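Local atomic coordinates of hypothetical protein XAC2396 (Xanthomonas axonopodis pv. citri, PDB entry 2G3W), a protein that is of unknown function but belongs to the YaeQ family, whose compact fold is built around a variation of the PD-(D/E)XK nuclease motif. Residues A[9-14]-A[22-27]; A[54-59]-A[70-75]. One frame throughout, in Å; residues are numbered along the deposited sequence.

Contact 1: A[9-14]-A[22-27]; sequences RAELQI and YANHSL
Leu27 lays its CD1 against CD1 of Leu12, 3.7 Å away, the two branched side chains crossing at about a right angle. Both share a face with Ala10, Ile14 and His25; CB of Ala10 lies 4.2 Å from CB of Leu27, and its small methyl suits a buried place against Leu44 of helix 37-49. The strands beneath run antiparallel, and Ala10 with Leu27 and Leu12 with His25 are hydrogen-bonded pairs; Leu12 N to His25 O measures 2.8 Å. The last pair is uneven, since Ile14 N reaches Ala23 O at 3.1 Å whereas the return bond is weak. The reverse face is polar, as fits the exposed Gln13, Asn24 and Ser26. There Asn24 ND2 donates to Gln13 OE1 at 2.7 Å, but from well above the acceptor's carbonyl plane, the two amides being 43° apart. Gln13 presents its amide by a bend at chi2 (63°). Glu11, also bent, brings its carboxylate back over Ser26, and one water ties Glu11 OE2, Ser26 OG and Leu27 O together. His25 NE2 bonds to the hydroxyl of Tyr21, which, with the edge-to-face contact to Phe47, would restrain the ring's rotation. Helix 37-49 covers the mainly apolar face, while strand 149-157 pairs with the other edge of 9-14.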
ATOM      1  N   ARG A   9      19.758   1.330 -25.445  1.00 36.17           N
ATOM      2  CA  ARG A   9      19.023   2.577 -25.486  1.00 35.61           C
ATOM      3  C   ARG A   9      17.574   2.319 -25.096  1.00 34.74           C
ATOM      4  O   ARG A   9      16.979   1.314 -25.486  1.00 34.28           O
ATOM      5  CB  ARG A   9      19.078   3.196 -26.884  1.00 34.23           C
ATOM      6  CG  ARG A   9      20.425   3.795 -27.311  1.00 36.48           C
ATOM      7  CD  ARG A   9      20.248   4.523 -28.663  1.00 35.67           C
ATOM      8  NE  ARG A   9      21.428   5.265 -29.124  1.00 36.65           N
ATOM      9  CZ  ARG A   9      22.200   4.903 -30.146  1.00 36.60           C
ATOM     10  NH1 ARG A   9      21.945   3.799 -30.842  1.00 34.84           N
ATOM     11  NH2 ARG A   9      23.233   5.662 -30.489  1.00 39.40           N
ATOM     12  N   ALA A  10      16.993   3.246 -24.343  1.00 35.28           N
ATOM     13  CA  ALA A  10      15.585   3.138 -23.992  1.00 35.22           C
ATOM     14  C   ALA A  10      14.933   4.497 -24.066  1.00 36.11           C
ATOM     15  O   ALA A  10      15.410   5.445 -23.462  1.00 35.99           O
ATOM     16  CB  ALA A  10      15.434   2.551 -22.613  1.00 35.10           C
ATOM     17  N   GLU A  11      13.854   4.593 -24.831  1.00 36.89           N
ATOM     18  CA  GLU A  11      13.047   5.806 -24.858  1.00 37.70           C
ATOM     19  C   GLU A  11      11.750   5.512 -24.108  1.00 37.21           C
ATOM     20  O   GLU A  11      11.040   4.541 -24.425  1.00 36.77           O
ATOM     21  CB  GLU A  11      12.761   6.248 -26.284  1.00 38.16           C
ATOM     22  CG  GLU A  11      13.986   6.239 -27.215  1.00 42.87           C
ATOM     23  CD  GLU A  11      14.999   7.367 -26.940  1.00 49.15           C
ATOM     24  OE1 GLU A  11      14.579   8.515 -26.643  1.00 51.03           O
ATOM     25  OE2 GLU A  11      16.223   7.102 -27.044  1.00 51.11           O
ATOM     26  N   LEU A  12      11.460   6.330 -23.101  1.00 36.66           N
ATOM     27  CA  LEU A  12      10.246   6.153 -22.307  1.00 36.49           C
ATOM     28  C   LEU A  12       9.307   7.342 -22.452  1.00 36.93           C
ATOM     29  O   LEU A  12       9.679   8.483 -22.150  1.00 36.89           O
ATOM     30  CB  LEU A  12      10.591   5.941 -20.824  1.00 36.73           C
ATOM     31  CG  LEU A  12      11.566   4.826 -20.414  1.00 35.50           C
ATOM     32  CD1 LEU A  12      11.842   4.859 -18.921  1.00 36.31           C
ATOM     33  CD2 LEU A  12      11.024   3.467 -20.835  1.00 35.95           C
ATOM     34  N   GLN A  13       8.105   7.073 -22.950  1.00 37.07           N
ATOM     35  CA  GLN A  13       7.030   8.038 -22.919  1.00 37.26           C
ATOM     36  C   GLN A  13       6.088   7.651 -21.787  1.00 37.00           C
ATOM     37  O   GLN A  13       5.335   6.680 -21.893  1.00 36.87           O
ATOM     38  CB  GLN A  13       6.297   8.107 -24.256  1.00 37.61           C
ATOM     39  CG  GLN A  13       5.398   9.340 -24.387  1.00 40.84           C
ATOM     40  CD  GLN A  13       6.164  10.657 -24.357  1.00 43.34           C
ATOM     41  OE1 GLN A  13       6.811  11.038 -25.331  1.00 45.68           O
ATOM     42  NE2 GLN A  13       6.065  11.369 -23.245  1.00 44.14           N
ATOM     43  N   ILE A  14       6.164   8.422 -20.707  1.00 36.82           N
ATOM     44  CA  ILE A  14       5.526   8.100 -19.422  1.00 36.79           C
ATOM     45  C   ILE A  14       4.248   8.922 -19.230  1.00 37.80           C
ATOM     46  O   ILE A  14       4.221  10.128 -19.465  1.00 37.23           O
ATOM     47  CB  ILE A  14       6.502   8.313 -18.248  1.00 36.35           C
ATOM     48  CG1 ILE A  14       7.789   7.516 -18.484  1.00 34.31           C
ATOM     49  CG2 ILE A  14       5.842   7.932 -16.881  1.00 34.86           C
ATOM     50  CD1 ILE A  14       8.746   7.534 -17.312  1.00 31.56           C
ATOM     51  N   TYR A  22       4.011  13.473 -16.617  1.00 47.16           N
ATOM     52  CA  TYR A  22       4.064  13.218 -18.057  1.00 46.68           C
ATOM     53  C   TYR A  22       5.395  13.757 -18.552  1.00 45.88           C
ATOM     54  O   TYR A  22       5.650  14.957 -18.467  1.00 45.84           O
ATOM     55  CB  TYR A  22       2.866  13.881 -18.774  1.00 47.39           C
ATOM     56  CG  TYR A  22       1.572  13.518 -18.094  1.00 48.30           C
ATOM     57  CD1 TYR A  22       0.905  12.343 -18.424  1.00 49.98           C
ATOM     58  CD2 TYR A  22       1.057  14.301 -17.062  1.00 48.46           C
ATOM     59  CE1 TYR A  22      -0.255  11.963 -17.758  1.00 50.35           C
ATOM     60  CE2 TYR A  22      -0.104  13.933 -16.395  1.00 49.20           C
ATOM     61  CZ  TYR A  22      -0.755  12.761 -16.750  1.00 49.36           C
ATOM     62  OH  TYR A  22      -1.907  12.377 -16.100  1.00 49.91           O
ATOM     63  N   ALA A  23       6.268  12.864 -19.017  1.00 44.63           N
ATOM     64  CA  ALA A  23       7.546  13.294 -19.582  1.00 43.52           C
ATOM     65  C   ALA A  23       8.148  12.234 -20.478  1.00 42.75           C
ATOM     66  O   ALA A  23       7.734  11.065 -20.436  1.00 42.50           O
ATOM     67  CB  ALA A  23       8.526  13.691 -18.478  1.00 43.87           C
ATOM     68  N   ASN A  24       9.121  12.660 -21.281  1.00 41.40           N
ATOM     69  CA  ASN A  24       9.881  11.782 -22.163  1.00 40.62           C
ATOM     70  C   ASN A  24      11.344  11.665 -21.741  1.00 39.75           C
ATOM     71  O   ASN A  24      12.007  12.680 -21.482  1.00 39.33           O
ATOM     72  CB  ASN A  24       9.822  12.259 -23.612  1.00 41.41           C
ATOM     73  CG  ASN A  24      10.286  11.190 -24.585  1.00 42.61           C
ATOM     74  OD1 ASN A  24      11.465  11.126 -24.953  1.00 43.69           O
ATOM     75  ND2 ASN A  24       9.362  10.319 -24.978  1.00 44.41           N
ATOM     76  N   HIS A  25      11.833  10.423 -21.708  1.00 37.56           N
ATOM     77  CA  HIS A  25      13.190  10.118 -21.271  1.00 37.09           C
ATOM     78  C   HIS A  25      13.959   9.286 -22.288  1.00 36.13           C
ATOM     79  O   HIS A  25      13.540   8.188 -22.647  1.00 35.91           O
ATOM     80  CB  HIS A  25      13.167   9.373 -19.924  1.00 37.81           C
ATOM     81  CG  HIS A  25      12.689  10.215 -18.793  1.00 38.45           C
ATOM     82  ND1 HIS A  25      13.540  10.991 -18.037  1.00 40.34           N
ATOM     83  CD2 HIS A  25      11.441  10.452 -18.323  1.00 40.77           C
ATOM     84  CE1 HIS A  25      12.839  11.631 -17.114  1.00 40.89           C
ATOM     85  NE2 HIS A  25      11.564  11.320 -17.267  1.00 38.40           N
ATOM     86  N   SER A  26      15.085   9.839 -22.730  1.00 34.03           N
ATOM     87  CA  SER A  26      16.034   9.143 -23.565  1.00 33.62           C
ATOM     88  C   SER A  26      17.124   8.574 -22.678  1.00 33.33           C
ATOM     89  O   SER A  26      17.947   9.320 -22.136  1.00 32.74           O
ATOM     90  CB  SER A  26      16.634  10.122 -24.581  1.00 33.39           C
ATOM     91  OG  SER A  26      17.435   9.435 -25.508  1.00 34.34           O
ATOM     92  N   LEU A  27      17.117   7.252 -22.514  1.00 32.53           N
ATOM     93  CA  LEU A  27      18.016   6.598 -21.585  1.00 32.41           C
ATOM     94  C   LEU A  27      19.047   5.693 -22.266  1.00 32.40           C
ATOM     95  O   LEU A  27      18.816   5.194 -23.360  1.00 32.36           O
ATOM     96  CB  LEU A  27      17.200   5.744 -20.589  1.00 32.09           C
ATOM     97  CG  LEU A  27      16.169   6.498 -19.739  1.00 32.53           C
ATOM     98  CD1 LEU A  27      15.514   5.520 -18.828  1.00 33.27           C
ATOM     99  CD2 LEU A  27      16.789   7.634 -18.936  1.00 35.64           C
TER
HETATM  100  O   HOH W   1      18.451   6.937 -25.546  1.00 37.63           O

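Contact 2: A[54-59]-A[70-75]; sequences RLEFGR and WRRDYT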
ATOM      1  N   ARG A  54      16.300  14.157 -12.747  1.00 39.53           N
ATOM      2  CA  ARG A  54      17.567  14.017 -12.018  1.00 39.20           C
ATOM      3  C   ARG A  54      17.878  12.585 -11.565  1.00 38.19           C
ATOM      4  O   ARG A  54      18.971  12.300 -11.066  1.00 38.54           O
ATOM      5  CB  ARG A  54      17.610  14.993 -10.838  1.00 39.60           C
ATOM      6  CG  ARG A  54      17.422  16.429 -11.277  1.00 42.73           C
ATOM      7  CD  ARG A  54      17.788  17.435 -10.205  1.00 47.56           C
ATOM      8  NE  ARG A  54      19.229  17.539  -9.957  1.00 48.89           N
ATOM      9  CZ  ARG A  54      19.816  17.167  -8.821  1.00 49.97           C
ATOM     10  NH1 ARG A  54      19.084  16.660  -7.818  1.00 49.62           N
ATOM     11  NH2 ARG A  54      21.132  17.311  -8.681  1.00 49.41           N
ATOM     12  N   LEU A  55      16.930  11.680 -11.773  1.00 36.65           N
ATOM     13  CA  LEU A  55      17.172  10.275 -11.506  1.00 35.12           C
ATOM     14  C   LEU A  55      18.294   9.814 -12.425  1.00 34.88           C
ATOM     15  O   LEU A  55      18.286  10.119 -13.632  1.00 34.53           O
ATOM     16  CB  LEU A  55      15.899   9.445 -11.738  1.00 34.71           C
ATOM     17  CG  LEU A  55      15.880   7.975 -11.273  1.00 34.31           C
ATOM     18  CD1 LEU A  55      16.275   7.886  -9.786  1.00 35.51           C
ATOM     19  CD2 LEU A  55      14.512   7.375 -11.447  1.00 34.13           C
ATOM     20  N   GLU A  56      19.265   9.102 -11.854  1.00 33.93           N
ATOM     21  CA  GLU A  56      20.322   8.475 -12.639  1.00 34.32           C
ATOM     22  C   GLU A  56      20.523   7.018 -12.229  1.00 34.48           C
ATOM     23  O   GLU A  56      20.303   6.659 -11.075  1.00 34.28           O
ATOM     24  CB  GLU A  56      21.641   9.237 -12.494  1.00 33.80           C
ATOM     25  CG  GLU A  56      21.617  10.565 -13.239  1.00 36.62           C
ATOM     26  CD  GLU A  56      22.667  11.535 -12.773  1.00 40.03           C
ATOM     27  OE1 GLU A  56      23.497  11.160 -11.910  1.00 41.91           O
ATOM     28  OE2 GLU A  56      22.647  12.687 -13.276  1.00 36.99           O
ATOM     29  N   PHE A  57      20.948   6.197 -13.183  1.00 34.93           N
ATOM     30  CA  PHE A  57      21.438   4.847 -12.871  1.00 36.97           C
ATOM     31  C   PHE A  57      22.777   4.942 -12.152  1.00 38.71           C
ATOM     32  O   PHE A  57      23.645   5.720 -12.560  1.00 38.04           O
ATOM     33  CB  PHE A  57      21.560   4.005 -14.159  1.00 35.68           C
ATOM     34  CG  PHE A  57      20.229   3.790 -14.870  1.00 35.30           C
ATOM     35  CD1 PHE A  57      19.238   3.001 -14.295  1.00 36.02           C
ATOM     36  CD2 PHE A  57      19.968   4.388 -16.110  1.00 36.02           C
ATOM     37  CE1 PHE A  57      17.994   2.803 -14.931  1.00 33.68           C
ATOM     38  CE2 PHE A  57      18.730   4.196 -16.760  1.00 32.03           C
ATOM     39  CZ  PHE A  57      17.738   3.413 -16.166  1.00 30.60           C
ATOM     40  N   GLY A  58      22.935   4.182 -11.073  1.00 40.56           N
ATOM     41  CA  GLY A  58      24.222   4.064 -10.393  1.00 43.48           C
ATOM     42  C   GLY A  58      24.927   2.846 -10.967  1.00 45.81           C
ATOM     43  O   GLY A  58      24.341   2.113 -11.769  1.00 45.77           O
ATOM     44  N   ARG A  59      26.178   2.610 -10.595  1.00 48.17           N
ATOM     45  CA  ARG A  59      26.775   1.315 -10.952  1.00 51.21           C
ATOM     46  C   ARG A  59      26.744   0.399  -9.740  1.00 52.50           C
ATOM     47  O   ARG A  59      27.795  -0.034  -9.234  1.00 53.28           O
ATOM     48  CB  ARG A  59      28.188   1.441 -11.515  1.00 51.30           C
ATOM     49  CG  ARG A  59      28.360   2.532 -12.538  1.00 53.64           C
ATOM     50  CD  ARG A  59      28.880   3.794 -11.870  1.00 54.57           C
ATOM     51  NE  ARG A  59      30.298   3.698 -11.524  1.00 55.79           N
ATOM     52  CZ  ARG A  59      30.976   4.653 -10.894  1.00 56.89           C
ATOM     53  NH1 ARG A  59      30.364   5.769 -10.522  1.00 57.83           N
ATOM     54  NH2 ARG A  59      32.269   4.500 -10.632  1.00 57.20           N
ATOM     55  N   TRP A  70      19.578   6.384  -8.352  1.00 32.28           N
ATOM     56  CA  TRP A  70      19.511   7.458  -7.354  1.00 32.85           C
ATOM     57  C   TRP A  70      19.281   8.846  -7.924  1.00 32.63           C
ATOM     58  O   TRP A  70      19.633   9.122  -9.082  1.00 30.66           O
ATOM     59  CB  TRP A  70      20.738   7.484  -6.435  1.00 34.02           C
ATOM     60  CG  TRP A  70      22.112   7.511  -7.083  1.00 33.99           C
ATOM     61  CD1 TRP A  70      22.425   7.439  -8.414  1.00 36.09           C
ATOM     62  CD2 TRP A  70      23.356   7.564  -6.378  1.00 35.20           C
ATOM     63  NE1 TRP A  70      23.804   7.479  -8.579  1.00 35.67           N
ATOM     64  CE2 TRP A  70      24.391   7.539  -7.339  1.00 35.42           C
ATOM     65  CE3 TRP A  70      23.694   7.600  -5.011  1.00 34.98           C
ATOM     66  CZ2 TRP A  70      25.744   7.574  -6.980  1.00 33.77           C
ATOM     67  CZ3 TRP A  70      25.036   7.634  -4.658  1.00 35.96           C
ATOM     68  CH2 TRP A  70      26.045   7.631  -5.644  1.00 34.30           C
ATOM     69  N   ARG A  71      18.631   9.664  -7.105  1.00 32.39           N
ATOM     70  CA  ARG A  71      18.537  11.096  -7.337  1.00 34.14           C
ATOM     71  C   ARG A  71      19.309  11.758  -6.196  1.00 33.92           C
ATOM     72  O   ARG A  71      19.091  11.452  -5.015  1.00 34.21           O
ATOM     73  CB  ARG A  71      17.085  11.548  -7.360  1.00 34.06           C
ATOM     74  CG  ARG A  71      16.961  13.053  -7.555  1.00 37.96           C
ATOM     75  CD  ARG A  71      15.524  13.491  -7.671  1.00 43.83           C
ATOM     76  NE  ARG A  71      14.769  13.304  -6.428  1.00 44.19           N
ATOM     77  CZ  ARG A  71      13.838  12.372  -6.244  1.00 45.46           C
ATOM     78  NH1 ARG A  71      13.530  11.518  -7.218  1.00 45.49           N
ATOM     79  NH2 ARG A  71      13.206  12.303  -5.083  1.00 44.14           N
ATOM     80  N   ARG A  72      20.245  12.621  -6.549  1.00 33.67           N
ATOM     81  CA  ARG A  72      21.049  13.298  -5.545  1.00 34.57           C
ATOM     82  C   ARG A  72      20.790  14.804  -5.573  1.00 35.05           C
ATOM     83  O   ARG A  72      20.593  15.376  -6.645  1.00 34.54           O
ATOM     84  CB  ARG A  72      22.530  12.997  -5.778  1.00 34.90           C
ATOM     85  CG  ARG A  72      22.909  11.547  -5.507  1.00 34.78           C
ATOM     86  CD  ARG A  72      24.327  11.318  -5.973  1.00 37.53           C
ATOM     87  NE  ARG A  72      24.330  10.988  -7.397  1.00 38.79           N
ATOM     88  CZ  ARG A  72      25.417  10.854  -8.145  1.00 38.06           C
ATOM     89  NH1 ARG A  72      26.608  11.033  -7.615  1.00 36.19           N
ATOM     90  NH2 ARG A  72      25.299  10.533  -9.427  1.00 38.14           N
ATOM     91  N   ASP A  73      20.768  15.452  -4.410  1.00 35.50           N
ATOM     92  CA  ASP A  73      20.463  16.877  -4.397  1.00 36.62           C
ATOM     93  C   ASP A  73      21.608  17.669  -5.035  1.00 37.16           C
ATOM     94  O   ASP A  73      22.622  17.073  -5.442  1.00 36.27           O
ATOM     95  CB  ASP A  73      20.119  17.404  -2.986  1.00 37.33           C
ATOM     96  CG  ASP A  73      21.274  17.276  -1.993  1.00 39.22           C
ATOM     97  OD1 ASP A  73      22.456  17.280  -2.414  1.00 41.84           O
ATOM     98  OD2 ASP A  73      20.990  17.182  -0.771  1.00 40.46           O
ATOM     99  N   TYR A  74      21.431  18.996  -5.109  1.00 37.70           N
ATOM    100  CA  TYR A  74      22.385  19.912  -5.759  1.00 38.82           C
ATOM    101  C   TYR A  74      23.697  20.081  -4.994  1.00 38.93           C
ATOM    102  O   TYR A  74      24.568  20.809  -5.438  1.00 38.28           O
ATOM    103  CB  TYR A  74      21.736  21.287  -6.035  1.00 39.53           C
ATOM    104  CG  TYR A  74      20.673  21.192  -7.107  1.00 40.74           C
ATOM    105  CD1 TYR A  74      21.036  21.004  -8.451  1.00 41.00           C
ATOM    106  CD2 TYR A  74      19.307  21.241  -6.774  1.00 40.94           C
ATOM    107  CE1 TYR A  74      20.074  20.883  -9.444  1.00 41.94           C
ATOM    108  CE2 TYR A  74      18.328  21.112  -7.766  1.00 41.98           C
ATOM    109  CZ  TYR A  74      18.723  20.933  -9.101  1.00 42.11           C
ATOM    110  OH  TYR A  74      17.783  20.808 -10.104  1.00 42.35           O
ATOM    111  N   THR A  75      23.825  19.402  -3.850  1.00 39.20           N
ATOM    112  CA  THR A  75      25.090  19.363  -3.111  1.00 39.18           C
ATOM    113  C   THR A  75      25.632  17.930  -3.048  1.00 38.65           C
ATOM    114  O   THR A  75      26.662  17.686  -2.428  1.00 39.10           O
ATOM    115  CB  THR A  75      24.995  19.981  -1.682  1.00 38.72           C
ATOM    116  OG1 THR A  75      24.176  19.156  -0.854  1.00 40.63           O
ATOM    117  CG2 THR A  75      24.424  21.390  -1.717  1.00 39.47           C
TER
HETATM  118  O   HOH W   2      20.767  13.082  -9.388  1.00 35.21           O
HETATM  119  O   HOH W   3      22.044  10.876  -9.168  1.00 43.27           O
HETATM  120  O   HOH W   4      25.162   7.293 -10.993  1.00 52.02           O
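Glu56 and Trp70 form the tight part of the contact, one hydrogen-bonded antiparallel pair with Glu56 N to Trp70 O and Trp70 N to Glu56 O both 2.8 Å. Leu55 places CD1 3.6 Å from Trp70 O, an apolar branch suited to its buried site beside Phe47 and Phe50. The indole offers a broad face to Arg72, whose NE sits 3.5 Å above the plane over its centre. Water takes over on the looser side: one molecule joins Trp70 NE1 to Phe57 O, another spans Arg54 O and Arg72 N, and a third links Glu56 OE1, Trp70 O and Arg72 NE. Exposed Glu56 makes a salt bridge to Arg72, OE1 to NH2 3.1 Å, in which the hydrogen bond is weak. Farther out, the guanidinium of Arg54 covers a face of exposed Tyr74 in a cation-pi contact, CZ 4.0 Å from the ring centroid and the planes 30° apart. A bend at chi3 (72°) turns the group across the ring, and its edge meets Arg72 O, where the modelled NH1 bond is doubtfully short. Asp73 OD1 accepts from Thr75 N in an Asx turn. At the core is a beta hairpin of short strands, 56-57 and 69-72, at one end of this chain's mixed sheet in a PD-(D/E)XK-related fold.

Contacts 1 and 2 are hairpins at opposite ends of the order of one mixed sheet, so 21-31 and 56-57 are its outermost strands within the chain. Contact 1 is partly buried and extends over five bridged pairs, with a mainly apolar face against helix 37-49 and a polar one behind it. Contact 2 is a surface contact with a single bridge, relying more on arginines, aromatic faces and water. Their centres lie about 17 Å apart, yet the two meet directly: Leu27 CD1 is 4.0 Å from Phe57 CE2. Phe47 of helix 37-49 also joins them, touching His25 and Leu27 in contact 1 and Leu55 and Phe57 in contact 2.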